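Local coordinates for trypsin-resistant surface T6 protein (PDB 4P0D), which forms the backbone subunit of the Streptococcus pyogenes serotype M6 pilus, a cell-surface fibre whose pilins are probably joined and wall-anchored by sortase, at residues 321-326 against 337-342. The protein carries 1 engineered substitution. Residues are numbered along the deposited sequence; the frame is centred on the assembly and turned at random.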
loop_
_atom_site.group_PDB
_atom_site.type_symbol
_atom_site.label_atom_id
_atom_site.label_comp_id
_atom_site.label_asym_id
_atom_site.label_seq_id
_atom_site.Cartn_x
_atom_site.Cartn_y
_atom_site.Cartn_z
ATOM N N ILE A 321 7.704 10.887 25.723
ATOM C CA ILE A 321 8.602 11.530 26.659
ATOM C C ILE A 321 8.299 11.048 28.074
ATOM O O ILE A 321 7.150 11.002 28.484
ATOM C CB ILE A 321 8.475 13.060 26.590
ATOM C CG1 ILE A 321 8.763 13.539 25.162
ATOM C CG2 ILE A 321 9.439 13.731 27.571
ATOM C CD1 ILE A 321 8.512 15.003 24.948
ATOM N N ALA A 322 9.362 10.740 28.810
ATOM C CA ALA A 322 9.269 10.261 30.181
ATOM C C ALA A 322 10.293 10.996 31.038
ATOM O O ALA A 322 11.322 11.457 30.542
ATOM C CB ALA A 322 9.513 8.755 30.229
ATOM N N PHE A 323 9.997 11.124 32.319
ATOM C CA PHE A 323 10.925 11.739 33.259
ATOM C C PHE A 323 10.618 11.239 34.668
ATOM O O PHE A 323 9.584 10.622 34.912
ATOM C CB PHE A 323 10.814 13.263 33.204
ATOM C CG PHE A 323 9.443 13.794 33.565
ATOM C CD1 PHE A 323 9.099 14.008 34.890
ATOM C CD2 PHE A 323 8.505 14.083 32.577
ATOM C CE1 PHE A 323 7.858 14.495 35.231
ATOM C CE2 PHE A 323 7.259 14.588 32.908
ATOM C CZ PHE A 323 6.930 14.787 34.238
ATOM N N ARG A 324 11.528 11.504 35.595
ATOM C CA ARG A 324 11.303 11.127 36.973
ATOM C C ARG A 324 11.391 12.350 37.874
ATOM O O ARG A 324 12.279 13.196 37.711
ATOM C CB ARG A 324 12.290 10.053 37.412
ATOM C CG ARG A 324 11.883 9.372 38.705
ATOM C CD ARG A 324 12.939 8.383 39.160
ATOM N NE ARG A 324 12.342 7.319 39.954
ATOM C CZ ARG A 324 13.029 6.353 40.561
ATOM N NH1 ARG A 324 14.363 6.303 40.469
ATOM N NH2 ARG A 324 12.381 5.430 41.263
ATOM N N LYS A 325 10.453 12.423 38.819
ATOM C CA LYS A 325 10.389 13.493 39.794
ATOM C C LYS A 325 10.953 13.024 41.129
ATOM O O LYS A 325 10.497 12.011 41.658
ATOM C CB LYS A 325 8.933 13.917 39.979
ATOM C CG LYS A 325 8.751 15.211 40.744
ATOM C CD LYS A 325 9.625 16.313 40.148
ATOM C CE LYS A 325 9.372 17.647 40.815
ATOM N NZ LYS A 325 9.874 17.649 42.210
ATOM N N VAL A 326 11.920 13.764 41.681
ATOM C CA VAL A 326 12.548 13.366 42.947
ATOM C C VAL A 326 12.756 14.547 43.894
ATOM O O VAL A 326 12.716 15.707 43.476
ATOM C CB VAL A 326 13.907 12.672 42.721
ATOM C CG1 VAL A 326 13.745 11.437 41.846
ATOM C CG2 VAL A 326 14.943 13.626 42.130
ATOM N N ALA A 337 3.035 14.749 41.349
ATOM C CA ALA A 337 3.457 16.006 40.732
ATOM C C ALA A 337 2.791 16.114 39.357
ATOM O O ALA A 337 2.809 15.154 38.574
ATOM C CB ALA A 337 4.960 16.037 40.583
ATOM N N ILE A 338 2.179 17.256 39.078
ATOM C CA ILE A 338 1.538 17.481 37.776
ATOM C C ILE A 338 2.402 18.378 36.907
ATOM O O ILE A 338 2.792 19.475 37.320
ATOM C CB ILE A 338 0.129 18.087 37.921
ATOM C CG1 ILE A 338 -0.686 17.251 38.915
ATOM C CG2 ILE A 338 -0.557 18.191 36.562
ATOM C CD1 ILE A 338 -2.074 17.790 39.185
ATOM N N PHE A 339 2.678 17.890 35.699
ATOM C CA PHE A 339 3.524 18.550 34.719
ATOM C C PHE A 339 2.802 18.748 33.408
ATOM O O PHE A 339 2.014 17.895 32.992
ATOM C CB PHE A 339 4.781 17.721 34.446
ATOM C CG PHE A 339 5.834 17.868 35.497
ATOM C CD1 PHE A 339 5.757 17.145 36.672
ATOM C CD2 PHE A 339 6.872 18.771 35.331
ATOM C CE1 PHE A 339 6.722 17.300 37.661
ATOM C CE2 PHE A 339 7.847 18.919 36.307
ATOM C CZ PHE A 339 7.765 18.183 37.478
ATOM N N GLY A 340 3.087 19.874 32.769
ATOM C CA GLY A 340 2.755 20.097 31.376
ATOM C C GLY A 340 3.933 19.747 30.474
ATOM O O GLY A 340 5.092 19.904 30.845
ATOM N N VAL A 341 3.623 19.243 29.290
ATOM C CA VAL A 341 4.613 18.974 28.265
ATOM C C VAL A 341 4.241 19.841 27.080
ATOM O O VAL A 341 3.131 19.724 26.575
ATOM C CB VAL A 341 4.558 17.502 27.838
ATOM C CG1 VAL A 341 5.424 17.272 26.601
ATOM C CG2 VAL A 341 4.944 16.613 29.009
ATOM N N TYR A 342 5.157 20.709 26.658
ATOM C CA TYR A 342 4.893 21.684 25.606
ATOM C C TYR A 342 5.790 21.401 24.427
ATOM O O TYR A 342 6.869 20.832 24.593
ATOM C CB TYR A 342 5.141 23.104 26.120
ATOM C CG TYR A 342 4.367 23.390 27.376
ATOM C CD1 TYR A 342 4.783 22.858 28.582
ATOM C CD2 TYR A 342 3.205 24.167 27.357
ATOM C CE1 TYR A 342 4.081 23.076 29.736
ATOM C CE2 TYR A 342 2.492 24.395 28.519
ATOM C CZ TYR A 342 2.942 23.830 29.708
ATOM O OH TYR A 342 2.289 24.003 30.906
#
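Phe323 drives its ring edge onto a face of the Phe339 ring in a T-shaped stack, centroids 4.8 Å apart and planes at 63°. The touching edge is CE1 and CZ: Phe323 CZ lies 3.5 Å from Phe339 CG, near the root of the Phe339 ring, and Phe323 CE1 lies over the same face, offset toward the rim. Phe323 CB points toward strand 338-343, and a chi1 of 61°, which sets CG between the backbone N and the carbonyl carbon, brings the CE1-CZ edge over Phe339. Lys325 meets the same Phe339 ring from its edge, Lys325 CE lying near the ring plane and 3.7 Å from Phe339 CZ. Closer to the backbone, Lys325 CG packs against Ala337 CB at 3.9 Å. At the other end, Ile321 CD1 and Val341 CG1 touch more lightly, 4.2 Å apart.

No hydrogen bond joins the segments; the axes of 321-326 and 338-342, in two facing sheets, approach to 10.2 Å, and alternate residues point inward. Val352 and Thr354 also touch Phe323. Lys325 NZ is covalently linked to Asn479 CG, an intramolecular isopeptide bond tying strand 320-327 to strand 470-479 and characteristic of Ig-like Gram-positive pilin domains. Glu374, touching the lysine from the facing sheet, is probably the acid that assists bond formation, as in related pilins; the amide probably stiffens the domain against unfolding.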